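Side-chain contacts in EDD domain protein, DegV family (Ruminococcus gnavus, PDB 3JR7), which is of unknown molecular function but belongs to the DegV family and probably binds lipids: residues E181-L186 / I205-G210; Q219-R224 / A234-A239. All blocks are in the same frame, centred on the assembly; numbering follows the deposited sequence.

Contact 1: residues E181-L186 / I205-G210; sequences ENLDTL and IKPIMG
The backbones of 181-186 and 205-210 keep their distance, with CA atoms 7.3 Å apart at Glu-181 and Lys-206 and 9.2 Å apart at Leu-183 and Pro-207, and no hydrogen bond joins them, so side chains alone make the contact. Leu-183 supplies its apolar part and divides the work between its two methyls. CD1 comes up against CG of the Pro-207 ring at 3.8 Å, while CD2 lies 4.2 Å from CG of Met-209, a selenomethionine here. At the exposed end, Glu-181 and Lys-206 form a salt bridge, OE1 to NZ 3.6 Å. It is a loose one: OE1 lies nearer to CE of Lys-206 than to NZ, so the link is ionic rather than a directed bond. The bond from CA to CB of Glu-181 leads away from the strand, and it takes a bend at chi2 (-75°) to bring the carboxylate back. With an alanine here instead of Lys-206, the OE1 side of the Glu-181 carboxylate would probably lose its charged mate across the contact. Between the two touching residues, Asn-182 caps the start of helix 184-188: its OD1 accepts from Asp-184 N at 3.0 Å, the donor standing 41° above the carbonyl plane. Strand 205-211 runs antiparallel between strands 176-179 and 217-224; Met-209 packs on Phe-178 of the former, and Met-226 of helix 226-240 touches both Glu-181 and Lys-206.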
loop_
_atom_site.group_PDB
_atom_site.type_symbol
_atom_site.label_atom_id
_atom_site.label_comp_id
_atom_site.label_asym_id
_atom_site.label_seq_id
_atom_site.Cartn_x
_atom_site.Cartn_y
_atom_site.Cartn_z
ATOM N N GLU A 181 7.236 13.357 -7.452
ATOM C CA GLU A 181 8.136 14.143 -8.314
ATOM C C GLU A 181 8.329 13.428 -9.624
ATOM O O GLU A 181 8.552 14.075 -10.649
ATOM C CB GLU A 181 9.506 14.344 -7.634
ATOM C CG GLU A 181 9.449 15.087 -6.320
ATOM C CD GLU A 181 9.216 16.620 -6.475
ATOM O OE1 GLU A 181 9.013 17.126 -7.601
ATOM O OE2 GLU A 181 9.234 17.328 -5.446
ATOM N N ASN A 182 8.294 12.088 -9.600
ATOM C CA ASN A 182 8.672 11.309 -10.774
ATOM C C ASN A 182 7.709 10.127 -11.069
ATOM O O ASN A 182 7.800 9.087 -10.433
ATOM C CB ASN A 182 10.091 10.810 -10.552
ATOM C CG ASN A 182 10.614 9.988 -11.711
ATOM O OD1 ASN A 182 9.977 9.921 -12.767
ATOM N ND2 ASN A 182 11.806 9.374 -11.529
ATOM N N LEU A 183 6.829 10.308 -12.060
ATOM C CA LEU A 183 5.810 9.318 -12.444
ATOM C C LEU A 183 6.302 8.296 -13.440
ATOM O O LEU A 183 5.554 7.392 -13.836
ATOM C CB LEU A 183 4.582 10.012 -13.048
ATOM C CG LEU A 183 3.634 10.709 -12.084
ATOM C CD1 LEU A 183 2.798 11.671 -12.863
ATOM C CD2 LEU A 183 2.737 9.725 -11.405
ATOM N N ASP A 184 7.553 8.438 -13.873
ATOM C CA ASP A 184 8.030 7.635 -14.986
ATOM C C ASP A 184 8.038 6.117 -14.725
ATOM O O ASP A 184 7.823 5.345 -15.665
ATOM C CB ASP A 184 9.433 8.055 -15.418
ATOM C CG ASP A 184 9.480 9.457 -16.044
ATOM O OD1 ASP A 184 8.432 10.144 -16.249
ATOM O OD2 ASP A 184 10.614 9.883 -16.303
ATOM N N THR A 185 8.335 5.689 -13.505
ATOM C CA THR A 185 8.383 4.243 -13.222
ATOM C C THR A 185 6.969 3.639 -13.349
ATOM O O THR A 185 6.788 2.602 -14.005
ATOM C CB THR A 185 9.015 3.944 -11.861
ATOM O OG1 THR A 185 10.235 4.702 -11.750
ATOM C CG2 THR A 185 9.334 2.421 -11.709
ATOM N N LEU A 186 5.972 4.328 -12.808
ATOM C CA LEU A 186 4.568 3.921 -12.996
ATOM C C LEU A 186 4.172 3.929 -14.476
ATOM O O LEU A 186 3.509 2.993 -14.976
ATOM C CB LEU A 186 3.611 4.800 -12.172
ATOM C CG LEU A 186 3.522 4.504 -10.645
ATOM C CD1 LEU A 186 2.913 5.706 -9.871
ATOM C CD2 LEU A 186 2.796 3.130 -10.308
ATOM N N ILE A 205 4.506 21.327 -13.431
ATOM C CA ILE A 205 3.161 20.785 -13.176
ATOM C C ILE A 205 3.251 19.487 -12.385
ATOM O O ILE A 205 4.069 18.649 -12.690
ATOM C CB ILE A 205 2.379 20.525 -14.464
ATOM C CG1 ILE A 205 1.617 21.778 -14.824
ATOM C CG2 ILE A 205 1.206 19.658 -14.207
ATOM C CD1 ILE A 205 0.388 21.918 -13.925
ATOM N N LYS A 206 2.485 19.366 -11.322
ATOM C CA LYS A 206 2.467 18.129 -10.533
ATOM C C LYS A 206 1.028 17.594 -10.536
ATOM O O LYS A 206 0.166 18.235 -9.974
ATOM C CB LYS A 206 2.892 18.395 -9.092
ATOM C CG LYS A 206 4.246 18.996 -8.893
ATOM C CD LYS A 206 5.335 18.084 -9.374
ATOM C CE LYS A 206 6.651 18.494 -8.857
ATOM N NZ LYS A 206 7.357 19.382 -9.803
ATOM N N PRO A 207 0.770 16.435 -11.195
ATOM C CA PRO A 207 -0.518 15.780 -11.057
ATOM C C PRO A 207 -0.815 15.325 -9.623
ATOM O O PRO A 207 0.069 14.807 -8.936
ATOM C CB PRO A 207 -0.402 14.552 -11.971
ATOM C CG PRO A 207 0.723 14.825 -12.868
ATOM C CD PRO A 207 1.659 15.715 -12.124
ATOM N N ILE A 208 -2.046 15.512 -9.187
ATOM C CA ILE A 208 -2.519 14.881 -7.989
ATOM C C ILE A 208 -3.217 13.604 -8.468
ATOM O O ILE A 208 -4.189 13.660 -9.239
ATOM C CB ILE A 208 -3.516 15.718 -7.200
ATOM C CG1 ILE A 208 -2.855 16.982 -6.589
ATOM C CG2 ILE A 208 -4.099 14.849 -6.064
ATOM C CD1 ILE A 208 -2.456 18.048 -7.619
HETATM N N MSE A 209 -2.697 12.456 -8.063
HETATM C CA MSE A 209 -3.216 11.191 -8.573
HETATM C C MSE A 209 -4.001 10.522 -7.451
HETATM O O MSE A 209 -3.896 10.902 -6.293
HETATM C CB MSE A 209 -2.107 10.257 -9.010
HETATM C CG MSE A 209 -1.100 10.832 -9.955
HETATM SE SE MSE A 209 -1.874 11.110 -11.701
HETATM C CE MSE A 209 -2.228 9.337 -12.236
ATOM N N GLY A 210 -4.762 9.496 -7.814
ATOM C CA GLY A 210 -5.541 8.756 -6.859
ATOM C C GLY A 210 -6.029 7.398 -7.370
ATOM O O GLY A 210 -5.906 7.078 -8.556
#

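Contact 2: residues Q219-R224 / A234-A239; sequences QKEKAR and ADCVAA
Lys-220 and Glu-221 meet helix 226-240 at Cys-236, with Lys-220 CA and Cys-236 CA 7.5 Å apart. Followed along the helix, the segment starts with Ala-234 and Asp-235, which face helix 257-270, Asp-235 by a salt bridge from its OD1 to Arg-270. Cys-236 then points its side chain at the strand: with SG anti to its own carbonyl carbon (chi1 -70°), the sulfur comes 4.1 Å from CB of Lys-220 and 4.2 Å from CG of Glu-221. One sulfur can touch two consecutive strand residues because the strand carries a classic beta bulge here, Lys-220 and Glu-221 both standing opposite Ile-208 of the neighbouring strand, and both direct their CB toward the helix. The carboxylate of Glu-221 folds back on its own strand, where OE2 accepts from Lys-222 N through its anti lone pair (3.0 Å, N-H...O angle 159°). Past the cysteine, Val-237 turns to Leu-267 of helix 257-270. Ala-238 follows with its N bonded to Ala-234 O, and Ala-239 continues the helical pattern with N 2.8 Å from Asp-235 O.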
loop_
_atom_site.group_PDB
_atom_site.type_symbol
_atom_site.label_atom_id
_atom_site.label_comp_id
_atom_site.label_asym_id
_atom_site.label_seq_id
_atom_site.Cartn_x
_atom_site.Cartn_y
_atom_site.Cartn_z
ATOM N N GLN A 219 -6.030 10.572 -12.580
ATOM C CA GLN A 219 -5.656 11.928 -12.212
ATOM C C GLN A 219 -6.868 12.671 -11.627
ATOM O O GLN A 219 -7.943 12.716 -12.219
ATOM C CB GLN A 219 -5.101 12.633 -13.425
ATOM C CG GLN A 219 -4.598 14.012 -13.070
ATOM C CD GLN A 219 -3.776 14.630 -14.145
ATOM O OE1 GLN A 219 -3.841 15.821 -14.337
ATOM N NE2 GLN A 219 -2.999 13.849 -14.833
ATOM N N LYS A 220 -6.701 13.211 -10.437
ATOM C CA LYS A 220 -7.731 13.952 -9.739
ATOM C C LYS A 220 -7.617 15.446 -9.942
ATOM O O LYS A 220 -8.607 16.141 -9.847
ATOM C CB LYS A 220 -7.589 13.705 -8.237
ATOM C CG LYS A 220 -7.562 12.227 -7.826
ATOM C CD LYS A 220 -8.876 11.581 -8.085
ATOM C CE LYS A 220 -9.875 11.850 -6.976
ATOM N NZ LYS A 220 -11.247 11.294 -7.333
ATOM N N GLU A 221 -6.392 15.946 -10.136
ATOM C CA GLU A 221 -6.116 17.399 -10.218
ATOM C C GLU A 221 -4.688 17.596 -10.678
ATOM O O GLU A 221 -3.966 16.635 -10.931
ATOM C CB GLU A 221 -6.303 18.080 -8.850
ATOM C CG GLU A 221 -7.589 18.822 -8.685
ATOM C CD GLU A 221 -7.651 20.134 -9.490
ATOM O OE1 GLU A 221 -8.652 20.838 -9.320
ATOM O OE2 GLU A 221 -6.707 20.491 -10.240
ATOM N N LYS A 222 -4.273 18.856 -10.718
ATOM C CA LYS A 222 -2.915 19.208 -11.005
ATOM C C LYS A 222 -2.674 20.630 -10.552
ATOM O O LYS A 222 -3.604 21.397 -10.361
ATOM C CB LYS A 222 -2.622 19.122 -12.508
ATOM C CG LYS A 222 -3.417 20.147 -13.316
ATOM C CD LYS A 222 -3.090 20.018 -14.781
ATOM C CE LYS A 222 -3.836 21.097 -15.574
ATOM N NZ LYS A 222 -3.677 20.748 -17.038
ATOM N N ALA A 223 -1.407 20.950 -10.386
ATOM C CA ALA A 223 -0.988 22.258 -9.929
ATOM C C ALA A 223 0.448 22.497 -10.353
ATOM O O ALA A 223 1.236 21.539 -10.487
ATOM C CB ALA A 223 -1.095 22.352 -8.411
ATOM N N ARG A 224 0.827 23.770 -10.460
ATOM C CA ARG A 224 2.219 24.132 -10.696
ATOM C C ARG A 224 3.010 24.160 -9.422
ATOM O O ARG A 224 2.759 24.946 -8.545
ATOM C CB ARG A 224 2.319 25.481 -11.399
ATOM C CG ARG A 224 1.713 25.452 -12.751
ATOM C CD ARG A 224 2.138 26.669 -13.542
ATOM N NE ARG A 224 1.555 26.611 -14.867
ATOM C CZ ARG A 224 1.667 27.577 -15.778
ATOM N NH1 ARG A 224 2.342 28.691 -15.531
ATOM N NH2 ARG A 224 1.086 27.423 -16.946
ATOM N N ALA A 234 -4.683 17.754 -0.416
ATOM C CA ALA A 234 -5.440 17.917 0.850
ATOM C C ALA A 234 -6.902 18.218 0.613
ATOM O O ALA A 234 -7.736 17.654 1.285
ATOM C CB ALA A 234 -4.820 19.019 1.770
ATOM N N ASP A 235 -7.206 19.115 -0.322
ATOM C CA ASP A 235 -8.577 19.420 -0.657
ATOM C C ASP A 235 -9.262 18.172 -1.228
ATOM O O ASP A 235 -10.410 17.921 -0.865
ATOM C CB ASP A 235 -8.709 20.568 -1.652
ATOM C CG ASP A 235 -8.253 21.899 -1.084
ATOM O OD1 ASP A 235 -8.287 22.090 0.146
ATOM O OD2 ASP A 235 -7.857 22.772 -1.897
ATOM N N CYS A 236 -8.598 17.424 -2.121
ATOM C CA CYS A 236 -9.236 16.228 -2.708
ATOM C C CYS A 236 -9.586 15.220 -1.631
ATOM O O CYS A 236 -10.703 14.657 -1.609
ATOM C CB CYS A 236 -8.347 15.557 -3.710
ATOM S SG CYS A 236 -8.119 16.457 -5.227
ATOM N N VAL A 237 -8.656 14.990 -0.719
ATOM C CA VAL A 237 -8.879 14.026 0.356
ATOM C C VAL A 237 -10.073 14.484 1.170
ATOM O O VAL A 237 -10.990 13.694 1.465
ATOM C CB VAL A 237 -7.673 13.905 1.289
ATOM C CG1 VAL A 237 -7.991 12.938 2.403
ATOM C CG2 VAL A 237 -6.402 13.509 0.500
ATOM N N ALA A 238 -10.083 15.778 1.479
ATOM C CA ALA A 238 -11.140 16.352 2.300
ATOM C C ALA A 238 -12.518 16.295 1.624
ATOM O O ALA A 238 -13.532 16.080 2.297
ATOM C CB ALA A 238 -10.789 17.790 2.719
ATOM N N ALA A 239 -12.552 16.469 0.302
ATOM C CA ALA A 239 -13.818 16.403 -0.456
ATOM C C ALA A 239 -14.483 15.014 -0.445
ATOM O O ALA A 239 -15.692 14.916 -0.591
ATOM C CB ALA A 239 -13.606 16.861 -1.900
#

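The centres of the two contacts are about 13 Å apart on the same side of the chain's centre, and contact 1 closes along the sequence before contact 2 opens. What joins them is a pair of consecutive antiparallel strands, 205-211 and 217-224, the latter outermost in its mixed six-stranded sheet within this chain. Lys-206 N lies 2.6 Å from Ala-223 O and Lys-220 N lies 2.8 Å from Ile-208 O, both probable hydrogen bonds. Pro-207 and Met-209 take the loop before helix 184-188, whereas Ile-208 packs on helix 226-240, the helix of contact 2. The strand pair thus ties both elements to one sheet of the DegV-family fold.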